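PDB 5F7U: cycloalternan-forming enzyme from Listeria monocytogenes serovar 1/2a, which is a multidomain member of glycoside hydrolase family 31, built round a TIM barrel and carrying several beta-rich domains and a family 6 carbohydrate-binding module. Local coordinates for residues H9-D14 and G109-Y114; V36-T41 and W79-G84; V51-T56 and I92-K97; G84-G89 and F113-W118. The protein carries 1 engineered substitution. All coordinates share one frame; numbering follows the deposited sequence.

Interaction 1 (H9-D14 and G109-Y114)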
# COMPACT_ATOMS: atom_id res chain seq x y z
N HIS A 9 -13.20 -11.35 -39.23
CA HIS A 9 -12.37 -10.20 -38.89
C HIS A 9 -13.13 -9.46 -37.78
O HIS A 9 -14.36 -9.41 -37.81
CB HIS A 9 -12.14 -9.29 -40.12
CG HIS A 9 -11.62 -7.92 -39.78
ND1 HIS A 9 -10.29 -7.66 -39.52
CD2 HIS A 9 -12.26 -6.73 -39.64
CE1 HIS A 9 -10.13 -6.38 -39.24
NE2 HIS A 9 -11.32 -5.79 -39.30
N SER A 10 -12.39 -8.96 -36.79
CA SER A 10 -13.00 -8.18 -35.72
C SER A 10 -11.95 -7.14 -35.32
O SER A 10 -10.93 -7.52 -34.75
CB SER A 10 -13.37 -9.07 -34.53
OG SER A 10 -14.23 -8.37 -33.64
N PRO A 11 -12.19 -5.86 -35.63
CA PRO A 11 -11.09 -4.88 -35.66
C PRO A 11 -10.35 -4.68 -34.34
O PRO A 11 -9.15 -4.41 -34.36
CB PRO A 11 -11.78 -3.58 -36.09
CG PRO A 11 -13.23 -3.78 -35.83
CD PRO A 11 -13.45 -5.25 -36.09
N TYR A 12 -11.05 -4.78 -33.22
CA TYR A 12 -10.40 -4.56 -31.92
C TYR A 12 -9.97 -5.82 -31.19
O TYR A 12 -9.31 -5.71 -30.15
CB TYR A 12 -11.28 -3.70 -31.02
CG TYR A 12 -11.74 -2.42 -31.68
CD1 TYR A 12 -10.85 -1.35 -31.94
CD2 TYR A 12 -13.07 -2.28 -32.04
CE1 TYR A 12 -11.31 -0.18 -32.56
CE2 TYR A 12 -13.53 -1.12 -32.65
CZ TYR A 12 -12.65 -0.09 -32.90
OH TYR A 12 -13.17 1.05 -33.50
N GLY A 13 -10.37 -7.00 -31.69
CA GLY A 13 -10.10 -8.27 -30.99
C GLY A 13 -10.73 -8.24 -29.61
O GLY A 13 -11.89 -7.85 -29.46
N ASP A 14 -9.96 -8.62 -28.59
CA ASP A 14 -10.42 -8.49 -27.21
C ASP A 14 -10.08 -7.12 -26.62
O ASP A 14 -10.29 -6.90 -25.42
CB ASP A 14 -9.84 -9.62 -26.36
CG ASP A 14 -10.37 -10.98 -26.75
OD1 ASP A 14 -11.59 -11.10 -27.00
OD2 ASP A 14 -9.58 -11.94 -26.80
N GLY A 109 -18.69 -7.53 -40.56
CA GLY A 109 -18.96 -6.09 -40.60
C GLY A 109 -20.41 -5.76 -40.87
O GLY A 109 -21.25 -6.66 -40.78
N PRO A 110 -20.72 -4.51 -41.23
CA PRO A 110 -19.73 -3.45 -41.49
C PRO A 110 -19.07 -2.89 -40.23
O PRO A 110 -19.63 -2.99 -39.14
CB PRO A 110 -20.58 -2.34 -42.14
CG PRO A 110 -21.94 -2.56 -41.59
CD PRO A 110 -22.10 -4.05 -41.50
N PHE A 111 -17.87 -2.33 -40.40
CA PHE A 111 -17.13 -1.65 -39.33
C PHE A 111 -16.79 -0.23 -39.77
O PHE A 111 -16.42 0.00 -40.93
CB PHE A 111 -15.84 -2.41 -38.99
CG PHE A 111 -16.06 -3.86 -38.66
CD1 PHE A 111 -16.64 -4.24 -37.43
CD2 PHE A 111 -15.67 -4.85 -39.56
CE1 PHE A 111 -16.81 -5.60 -37.13
CE2 PHE A 111 -15.84 -6.21 -39.26
CZ PHE A 111 -16.41 -6.58 -38.04
N THR A 112 -16.94 0.73 -38.86
CA THR A 112 -16.64 2.12 -39.20
C THR A 112 -15.51 2.62 -38.33
O THR A 112 -15.45 2.27 -37.15
CB THR A 112 -17.91 3.01 -39.05
OG1 THR A 112 -18.90 2.59 -39.99
CG2 THR A 112 -17.59 4.53 -39.28
N PHE A 113 -14.59 3.39 -38.92
CA PHE A 113 -13.66 4.19 -38.11
C PHE A 113 -13.57 5.61 -38.63
O PHE A 113 -13.83 5.86 -39.81
CB PHE A 113 -12.26 3.53 -37.95
CG PHE A 113 -11.48 3.35 -39.25
CD1 PHE A 113 -10.64 4.35 -39.74
CD2 PHE A 113 -11.54 2.13 -39.94
CE1 PHE A 113 -9.89 4.16 -40.91
CE2 PHE A 113 -10.79 1.92 -41.11
CZ PHE A 113 -9.97 2.93 -41.60
N TYR A 114 -13.24 6.52 -37.72
CA TYR A 114 -13.13 7.94 -38.04
C TYR A 114 -11.68 8.35 -37.82
O TYR A 114 -11.13 8.17 -36.73
CB TYR A 114 -14.06 8.78 -37.17
CG TYR A 114 -15.49 8.32 -37.18
CD1 TYR A 114 -16.41 8.81 -38.13
CD2 TYR A 114 -15.96 7.39 -36.22
CE1 TYR A 114 -17.73 8.37 -38.13
CE2 TYR A 114 -17.28 6.96 -36.22
CZ TYR A 114 -18.15 7.46 -37.17
OH TYR A 114 -19.47 7.03 -37.15
O HOH W 1 -14.51 -0.19 -36.32
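A water joins Thr-112 and Tyr-12: it donates a hydrogen bond of 2.8 Å to Thr-112 O and lies 3.4 Å from Tyr-12 OH, where the link is weak. The rest of the contact is built round the ring of Phe-111. Pro-11 sits squarely over one face, its CD 3.6 Å from the centroid of the Phe-111 ring in a CH-pi contact, while Gly-109 CA from the same strand lies against the opposite face, nearer the rim. His-9 makes an offset edge-to-face pair with this ring; the planes stand at 74°, and His-9 CD2 is 3.6 Å from Phe-111 CE2. A chi1 of 165° swings CG away from the backbone nitrogen and brings the end of the imidazole nearer the strand. Both its nitrogens are engaged, NE2 with Tyr-94 OH and ND1 with Asn-39 O, which fixes the rotation of the ring and presents its carbon edge to Phe-111. Just beyond, Ser-10 to Gly-13 form a type I beta turn, closed by the bond from Gly-13 N to Ser-10 O. Pro-11 and His-9 of this N-terminal loop thus pack on Phe-111 of strand 106-129, in a domain consistent with the E-set (immunoglobulin-like) sandwich.

Interaction 2 (V36-T41 and W79-G84)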
# COMPACT_ATOMS: atom_id res chain seq x y z
N VAL A 36 -3.42 1.59 -42.81
CA VAL A 36 -4.43 0.76 -42.12
C VAL A 36 -4.43 -0.63 -42.74
O VAL A 36 -4.69 -0.80 -43.94
CB VAL A 36 -5.83 1.38 -42.19
CG1 VAL A 36 -6.86 0.51 -41.45
CG2 VAL A 36 -5.82 2.80 -41.61
N ILE A 37 -4.10 -1.62 -41.91
CA ILE A 37 -4.10 -3.03 -42.31
C ILE A 37 -5.23 -3.79 -41.63
O ILE A 37 -5.46 -3.63 -40.41
CB ILE A 37 -2.76 -3.73 -41.96
CG1 ILE A 37 -1.57 -3.01 -42.64
CG2 ILE A 37 -2.78 -5.23 -42.30
CD1 ILE A 37 -1.57 -3.08 -44.15
N LEU A 38 -5.91 -4.63 -42.41
CA LEU A 38 -6.94 -5.52 -41.88
C LEU A 38 -6.48 -6.96 -41.94
O LEU A 38 -6.15 -7.49 -43.01
CB LEU A 38 -8.26 -5.36 -42.65
CG LEU A 38 -8.77 -3.95 -42.92
CD1 LEU A 38 -10.01 -4.07 -43.80
CD2 LEU A 38 -9.09 -3.20 -41.63
N ASN A 39 -6.45 -7.60 -40.77
CA ASN A 39 -6.12 -9.02 -40.68
C ASN A 39 -7.40 -9.85 -40.67
O ASN A 39 -8.26 -9.64 -39.83
CB ASN A 39 -5.27 -9.27 -39.44
CG ASN A 39 -3.95 -8.53 -39.52
OD1 ASN A 39 -3.08 -8.91 -40.30
ND2 ASN A 39 -3.82 -7.43 -38.77
N ILE A 40 -7.49 -10.77 -41.62
CA ILE A 40 -8.72 -11.55 -41.86
C ILE A 40 -8.39 -13.04 -41.89
O ILE A 40 -7.35 -13.42 -42.43
CB ILE A 40 -9.32 -11.13 -43.23
CG1 ILE A 40 -9.58 -9.61 -43.25
CG2 ILE A 40 -10.59 -11.92 -43.56
CD1 ILE A 40 -9.65 -9.02 -44.66
N THR A 41 -9.26 -13.89 -41.33
CA THR A 41 -9.05 -15.34 -41.43
C THR A 41 -10.16 -16.01 -42.20
O THR A 41 -11.31 -15.54 -42.18
CB THR A 41 -8.82 -16.02 -40.05
OG1 THR A 41 -8.25 -17.34 -40.21
CG2 THR A 41 -10.08 -16.11 -39.21
N TRP A 79 -4.94 -13.53 -43.78
CA TRP A 79 -4.80 -12.62 -44.92
C TRP A 79 -4.64 -11.18 -44.43
O TRP A 79 -5.16 -10.83 -43.36
CB TRP A 79 -6.08 -12.67 -45.78
CG TRP A 79 -6.57 -14.03 -46.18
CD1 TRP A 79 -7.29 -14.91 -45.41
CD2 TRP A 79 -6.44 -14.65 -47.47
NE1 TRP A 79 -7.59 -16.04 -46.14
CE2 TRP A 79 -7.08 -15.91 -47.40
CE3 TRP A 79 -5.84 -14.25 -48.68
CZ2 TRP A 79 -7.13 -16.80 -48.49
CZ3 TRP A 79 -5.88 -15.14 -49.77
CH2 TRP A 79 -6.54 -16.39 -49.67
N LYS A 80 -3.93 -10.36 -45.21
CA LYS A 80 -3.79 -8.93 -44.92
C LYS A 80 -4.35 -8.10 -46.06
O LYS A 80 -3.96 -8.29 -47.22
CB LYS A 80 -2.32 -8.53 -44.69
CG LYS A 80 -1.78 -8.95 -43.35
CD LYS A 80 -0.37 -8.42 -43.15
CE LYS A 80 0.17 -8.81 -41.77
NZ LYS A 80 -0.45 -8.05 -40.64
N ALA A 81 -5.27 -7.20 -45.71
CA ALA A 81 -5.82 -6.23 -46.66
C ALA A 81 -5.31 -4.85 -46.29
O ALA A 81 -5.46 -4.44 -45.13
CB ALA A 81 -7.34 -6.27 -46.64
N ASP A 82 -4.72 -4.15 -47.26
CA ASP A 82 -4.12 -2.83 -47.01
C ASP A 82 -5.04 -1.74 -47.55
O ASP A 82 -5.23 -1.64 -48.75
CB ASP A 82 -2.73 -2.75 -47.68
CG ASP A 82 -1.98 -1.47 -47.33
OD1 ASP A 82 -2.48 -0.64 -46.55
OD2 ASP A 82 -0.85 -1.31 -47.86
N LEU A 83 -5.62 -0.94 -46.65
CA LEU A 83 -6.52 0.13 -47.05
C LEU A 83 -5.80 1.43 -47.40
O LEU A 83 -6.42 2.37 -47.94
CB LEU A 83 -7.56 0.40 -45.94
CG LEU A 83 -8.56 -0.70 -45.59
CD1 LEU A 83 -9.47 -0.21 -44.47
CD2 LEU A 83 -9.40 -1.11 -46.79
N GLY A 84 -4.51 1.48 -47.12
CA GLY A 84 -3.73 2.70 -47.29
C GLY A 84 -3.89 3.66 -46.11
O GLY A 84 -4.37 3.27 -45.03
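Lys-80 lies alongside Asn-39 across an antiparallel strand pair of the N-terminal beta domain, consistent with an E-set sandwich, where 36-43 and 76-84 run side by side. Its CB and CG brush Ile-37 CG2, CG at 4.0 Å from that methyl. CG also comes 3.3 Å from Asn-39 OD1, and CD stays close to the same isoleucine methyl. The chain is straight as far as CE, then bends at its last torsion (chi4 -73°), which folds NZ back onto Asn-39 OD1. That bond is 2.8 Å from NZ to OD1, in the plane of the amide and on a lone pair. Asn-39 ND2 is spent on Glu-24 O, so the amide is held from both ends and its flip is settled.

The other face of the pair is apolar. Leu-38 CD1 meets Leu-83 CD1 at 4.0 Å, and Ile-40 CD1 rests 4.1 Å from Ala-81 CB, with strand 49-57 packing against Ile-40 and Ala-81 from across the core. Between these faces the backbones are stitched in register, Leu-38 opposite Ala-81 and Ile-40 opposite Trp-79. Asp-82 OD1 receives Gly-84 N at 3.0 Å in an Asx turn; Asp-35 OD1, a like-charged neighbour, lies near and may raise the pKa of either acid somewhat. Toward the Trp-79 side, Thr-41 OG1 bonds to Thr-77 O and to Asn-76, a residue of a glycan pocket. The Trp-79 indole meets the neighbouring strand by its edge: CD1 approaches Ile-40 O at 3.3 Å in the ring plane, while NE1 bonds to Thr-42 OG1.

Interaction 3 (V51-T56 and I92-K97)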
# COMPACT_ATOMS: atom_id res chain seq x y z
N VAL A 51 -10.26 -13.38 -50.77
CA VAL A 51 -10.63 -12.52 -49.66
C VAL A 51 -10.46 -11.09 -50.13
O VAL A 51 -9.45 -10.72 -50.74
CB VAL A 51 -9.77 -12.79 -48.38
CG1 VAL A 51 -10.09 -11.79 -47.27
CG2 VAL A 51 -10.03 -14.20 -47.89
N TRP A 52 -11.49 -10.29 -49.87
CA TRP A 52 -11.50 -8.91 -50.32
C TRP A 52 -12.28 -8.03 -49.37
O TRP A 52 -12.96 -8.51 -48.46
CB TRP A 52 -12.03 -8.81 -51.76
CG TRP A 52 -13.51 -9.03 -51.90
CD1 TRP A 52 -14.48 -8.07 -51.97
CD2 TRP A 52 -14.18 -10.29 -51.98
NE1 TRP A 52 -15.72 -8.65 -52.10
CE2 TRP A 52 -15.57 -10.01 -52.12
CE3 TRP A 52 -13.76 -11.63 -51.97
CZ2 TRP A 52 -16.54 -11.03 -52.24
CZ3 TRP A 52 -14.73 -12.65 -52.08
CH2 TRP A 52 -16.10 -12.33 -52.21
N VAL A 53 -12.15 -6.72 -49.58
CA VAL A 53 -12.79 -5.75 -48.70
C VAL A 53 -13.65 -4.84 -49.58
O VAL A 53 -13.17 -4.30 -50.57
CB VAL A 53 -11.76 -4.91 -47.93
CG1 VAL A 53 -12.46 -3.93 -46.99
CG2 VAL A 53 -10.82 -5.83 -47.15
N GLU A 54 -14.92 -4.71 -49.19
CA GLU A 54 -15.84 -3.77 -49.79
C GLU A 54 -16.01 -2.60 -48.84
O GLU A 54 -16.19 -2.78 -47.64
CB GLU A 54 -17.17 -4.46 -50.06
CG GLU A 54 -17.02 -5.55 -51.10
CD GLU A 54 -18.31 -6.29 -51.41
OE1 GLU A 54 -19.38 -5.88 -50.91
OE2 GLU A 54 -18.24 -7.27 -52.19
N TRP A 55 -15.92 -1.38 -49.36
CA TRP A 55 -15.77 -0.24 -48.45
C TRP A 55 -16.13 1.09 -49.06
O TRP A 55 -16.20 1.23 -50.29
CB TRP A 55 -14.34 -0.20 -47.87
CG TRP A 55 -13.22 0.06 -48.84
CD1 TRP A 55 -12.86 -0.70 -49.93
CD2 TRP A 55 -12.28 1.13 -48.77
NE1 TRP A 55 -11.78 -0.14 -50.56
CE2 TRP A 55 -11.38 0.97 -49.86
CE3 TRP A 55 -12.10 2.21 -47.89
CZ2 TRP A 55 -10.33 1.86 -50.11
CZ3 TRP A 55 -11.05 3.10 -48.13
CH2 TRP A 55 -10.17 2.92 -49.23
N THR A 56 -16.40 2.05 -48.18
CA THR A 56 -16.70 3.43 -48.57
C THR A 56 -15.78 4.37 -47.82
O THR A 56 -15.33 4.06 -46.70
CB THR A 56 -18.17 3.83 -48.28
OG1 THR A 56 -18.44 3.67 -46.89
CG2 THR A 56 -19.16 2.98 -49.09
N ILE A 92 -14.38 5.93 -42.63
CA ILE A 92 -14.22 4.71 -43.43
C ILE A 92 -15.17 3.64 -42.91
O ILE A 92 -15.21 3.39 -41.70
CB ILE A 92 -12.76 4.21 -43.38
CG1 ILE A 92 -11.74 5.34 -43.73
CG2 ILE A 92 -12.57 2.93 -44.19
CD1 ILE A 92 -12.04 6.20 -44.94
N THR A 93 -15.94 3.02 -43.82
CA THR A 93 -16.80 1.89 -43.46
C THR A 93 -16.48 0.70 -44.37
O THR A 93 -16.43 0.87 -45.59
CB THR A 93 -18.28 2.27 -43.53
OG1 THR A 93 -18.54 3.32 -42.58
CG2 THR A 93 -19.19 1.07 -43.22
N TYR A 94 -16.27 -0.48 -43.79
CA TYR A 94 -15.86 -1.64 -44.59
C TYR A 94 -16.48 -2.94 -44.12
O TYR A 94 -16.87 -3.07 -42.95
CB TYR A 94 -14.31 -1.77 -44.64
CG TYR A 94 -13.67 -2.13 -43.30
CD1 TYR A 94 -13.47 -3.47 -42.94
CD2 TYR A 94 -13.26 -1.13 -42.41
CE1 TYR A 94 -12.90 -3.81 -41.70
CE2 TYR A 94 -12.69 -1.46 -41.17
CZ TYR A 94 -12.51 -2.80 -40.83
OH TYR A 94 -11.92 -3.13 -39.62
N THR A 95 -16.54 -3.91 -45.03
CA THR A 95 -17.01 -5.26 -44.77
C THR A 95 -15.94 -6.17 -45.36
O THR A 95 -15.51 -5.98 -46.50
CB THR A 95 -18.38 -5.49 -45.44
OG1 THR A 95 -19.34 -4.57 -44.89
CG2 THR A 95 -18.90 -6.92 -45.24
N THR A 96 -15.49 -7.14 -44.58
CA THR A 96 -14.50 -8.10 -45.07
C THR A 96 -15.24 -9.32 -45.58
O THR A 96 -16.25 -9.71 -45.00
CB THR A 96 -13.46 -8.46 -43.98
OG1 THR A 96 -14.15 -8.94 -42.82
CG2 THR A 96 -12.65 -7.22 -43.62
N LYS A 97 -14.75 -9.91 -46.67
CA LYS A 97 -15.46 -11.01 -47.35
C LYS A 97 -14.53 -12.12 -47.79
O LYS A 97 -13.39 -11.86 -48.19
CB LYS A 97 -16.23 -10.51 -48.58
CG LYS A 97 -17.33 -9.52 -48.24
CD LYS A 97 -18.31 -9.38 -49.39
CE LYS A 97 -19.53 -8.62 -48.92
NZ LYS A 97 -20.50 -8.53 -50.05
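Lys-97 lies over one face of the Trp-52 indole, its CB 3.8 Å from the centroid of the six-membered ring. At the indole's edge, NE1 gives a nearly straight bond (176°) to Glu-54 OE2, 2.9 Å away and almost in the ring plane. The glutamate's other oxygen, OE1, takes Lys-97 NZ at 3.0 Å in a salt bridge that comes from above the carboxylate plane. The extended lysine chain thus runs from the indole to the carboxylate, and the three side chains lock one another: the indole N-H and the ammonium each hold a different oxygen, which fixes the carboxylate's rotation. Trp-52 CG sits between the backbone nitrogen and the carbonyl carbon (chi1 72°), which lays the ring over its neighbour across the pair. On the other face of the strands, Trp-55 CB and Tyr-94 CB are 3.6 Å apart at a non-hydrogen-bonded pair, and Trp-55 CE3 meets Ile-92 CG2 at 3.8 Å. Trp-55 NE1 bonds to Glu-63 O, and Tyr-94 OH to His-9. Six backbone bonds join the strands. On their outer sides 49-57 pairs with 60-73 and 91-100 with 106-129, both antiparallel, while 36-43 packs against Val-51, Tyr-94 and Thr-96.

Interaction 4 (G84-G89 and F113-W118)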
# COMPACT_ATOMS: atom_id res chain seq x y z
N GLY A 84 -4.51 1.48 -47.12
CA GLY A 84 -3.73 2.70 -47.29
C GLY A 84 -3.89 3.66 -46.11
O GLY A 84 -4.37 3.27 -45.03
N LYS A 85 -3.47 4.90 -46.33
CA LYS A 85 -3.50 5.96 -45.31
C LYS A 85 -4.65 6.91 -45.56
O LYS A 85 -5.14 7.01 -46.69
CB LYS A 85 -2.23 6.82 -45.38
CG LYS A 85 -0.93 6.11 -45.10
CD LYS A 85 0.19 7.00 -45.63
CE LYS A 85 1.55 6.45 -45.25
NZ LYS A 85 2.62 7.15 -46.02
N PHE A 86 -5.04 7.65 -44.52
CA PHE A 86 -6.18 8.54 -44.60
C PHE A 86 -5.91 9.92 -44.01
O PHE A 86 -4.88 10.13 -43.35
CB PHE A 86 -7.39 7.88 -43.92
CG PHE A 86 -7.79 6.61 -44.58
CD1 PHE A 86 -8.53 6.63 -45.76
CD2 PHE A 86 -7.40 5.37 -44.04
CE1 PHE A 86 -8.87 5.44 -46.40
CE2 PHE A 86 -7.74 4.18 -44.67
CZ PHE A 86 -8.49 4.22 -45.85
N GLU A 87 -6.80 10.85 -44.31
CA GLU A 87 -6.73 12.21 -43.76
C GLU A 87 -7.65 12.39 -42.57
O GLU A 87 -8.66 11.67 -42.45
CB GLU A 87 -7.09 13.21 -44.84
CG GLU A 87 -6.09 13.25 -45.99
CD GLU A 87 -6.63 14.05 -47.16
OE1 GLU A 87 -6.76 15.28 -47.04
OE2 GLU A 87 -6.95 13.44 -48.19
N LYS A 88 -7.33 13.37 -41.73
CA LYS A 88 -8.17 13.73 -40.58
C LYS A 88 -9.58 14.02 -41.10
O LYS A 88 -9.73 14.77 -42.06
CB LYS A 88 -7.61 14.96 -39.87
CG LYS A 88 -8.45 15.45 -38.69
CD LYS A 88 -8.02 16.84 -38.29
CE LYS A 88 -8.75 17.32 -37.05
NZ LYS A 88 -8.39 18.73 -36.77
N GLY A 89 -10.58 13.40 -40.46
CA GLY A 89 -11.98 13.58 -40.84
C GLY A 89 -12.54 12.50 -41.76
O GLY A 89 -13.76 12.42 -41.93
N PHE A 113 -14.59 3.39 -38.92
CA PHE A 113 -13.66 4.19 -38.11
C PHE A 113 -13.57 5.61 -38.63
O PHE A 113 -13.83 5.86 -39.81
CB PHE A 113 -12.26 3.53 -37.95
CG PHE A 113 -11.48 3.35 -39.25
CD1 PHE A 113 -10.64 4.35 -39.74
CD2 PHE A 113 -11.54 2.13 -39.94
CE1 PHE A 113 -9.89 4.16 -40.91
CE2 PHE A 113 -10.79 1.92 -41.11
CZ PHE A 113 -9.97 2.93 -41.60
N TYR A 114 -13.24 6.52 -37.72
CA TYR A 114 -13.13 7.94 -38.04
C TYR A 114 -11.68 8.35 -37.82
O TYR A 114 -11.13 8.17 -36.73
CB TYR A 114 -14.06 8.78 -37.17
CG TYR A 114 -15.49 8.32 -37.18
CD1 TYR A 114 -16.41 8.81 -38.13
CD2 TYR A 114 -15.96 7.39 -36.22
CE1 TYR A 114 -17.73 8.37 -38.13
CE2 TYR A 114 -17.28 6.96 -36.22
CZ TYR A 114 -18.15 7.46 -37.17
OH TYR A 114 -19.47 7.03 -37.15
N VAL A 115 -11.08 8.93 -38.84
CA VAL A 115 -9.65 9.21 -38.82
C VAL A 115 -9.39 10.53 -38.10
O VAL A 115 -9.99 11.57 -38.43
CB VAL A 115 -9.06 9.17 -40.25
CG1 VAL A 115 -7.58 9.49 -40.22
CG2 VAL A 115 -9.30 7.78 -40.85
N THR A 116 -8.50 10.47 -37.12
CA THR A 116 -8.31 11.56 -36.18
C THR A 116 -6.95 12.24 -36.30
O THR A 116 -6.02 11.71 -36.92
CB THR A 116 -8.44 11.01 -34.74
OG1 THR A 116 -7.53 9.91 -34.60
CG2 THR A 116 -9.87 10.51 -34.47
N ASP A 117 -6.85 13.43 -35.72
CA ASP A 117 -5.56 14.07 -35.47
C ASP A 117 -5.68 14.95 -34.23
O ASP A 117 -6.78 15.25 -33.78
CB ASP A 117 -5.07 14.88 -36.70
CG ASP A 117 -3.54 14.96 -36.77
OD1 ASP A 117 -2.82 14.68 -35.79
OD2 ASP A 117 -3.04 15.33 -37.86
N TRP A 118 -4.52 15.31 -33.68
CA TRP A 118 -4.46 16.14 -32.47
C TRP A 118 -4.82 17.60 -32.74
O TRP A 118 -4.41 18.18 -33.75
CB TRP A 118 -3.07 16.03 -31.82
CG TRP A 118 -2.87 14.68 -31.18
CD1 TRP A 118 -2.22 13.60 -31.71
CD2 TRP A 118 -3.38 14.27 -29.92
NE1 TRP A 118 -2.28 12.54 -30.83
CE2 TRP A 118 -3.00 12.91 -29.74
CE3 TRP A 118 -4.16 14.90 -28.93
CZ2 TRP A 118 -3.33 12.19 -28.59
CZ3 TRP A 118 -4.50 14.17 -27.78
CH2 TRP A 118 -4.08 12.83 -27.62
O HOH W 2 -5.63 18.35 -36.22
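Phe-113 holds CG between its backbone nitrogen and carbonyl carbon (chi1 63°), and Phe-86 sets CG beside its own nitrogen (chi1 -61°); these turns bring the two rings together. They form an offset edge-to-face pair, with the edge of Phe-113 directed at the face of Phe-86 and the ring centroids 5.9 Å apart. Val-115 fits in next to them, its two methyls doing different work: CG2 packs on Phe-86 CB at 3.6 Å, and CG1 lies 3.3 Å from Glu-87 O. Its carbonyl carries the one direct hydrogen bond between the segments. Gly-89 N reaches Val-115 O at 2.8 Å on a nearly straight path, though tilted from the carbonyl plane. Beyond it, Lys-88 stretches out fully across Asp-117, with its CD 3.9 Å from Asp-117 CB. The ammonium does not stop at that carboxylate: its salt bridge goes just past the segment to Glu-119, and it also gives a bond to a water that in turn donates to Trp-118 O. The loop 84-89 is therefore fastened to 113-118 by apolar contact at the Phe-86 end, one backbone bond in the middle and a water bridge at the Lys-88 end, a gradient from buried apolar to partly exposed polar chemistry.

Interactions 1 to 3 lie in the N-terminal beta domain and interaction 4 at its border with the next, their centres about 10 to 17 Å apart. Interactions 2 and 3 are strand pairs that alternate along the chain and pack against each other, Ala-81 CB on Val-53 CG2 and Ile-40 on Thr-96, so they form much of the core. Interaction 1 spans them in sequence, bringing the N-terminal loop back to strand 106-129; His-9 bonds to both pairs. Interaction 4 follows interaction 2, alternates with interaction 3, and sits next along strand 106-129, sharing Phe-113 and Tyr-114 with interaction 1; its Phe-86 touches Val-36, Ile-92 and Trp-55. Strand 106-129 pairs farther on with strand 214-229, linking this domain to the following region.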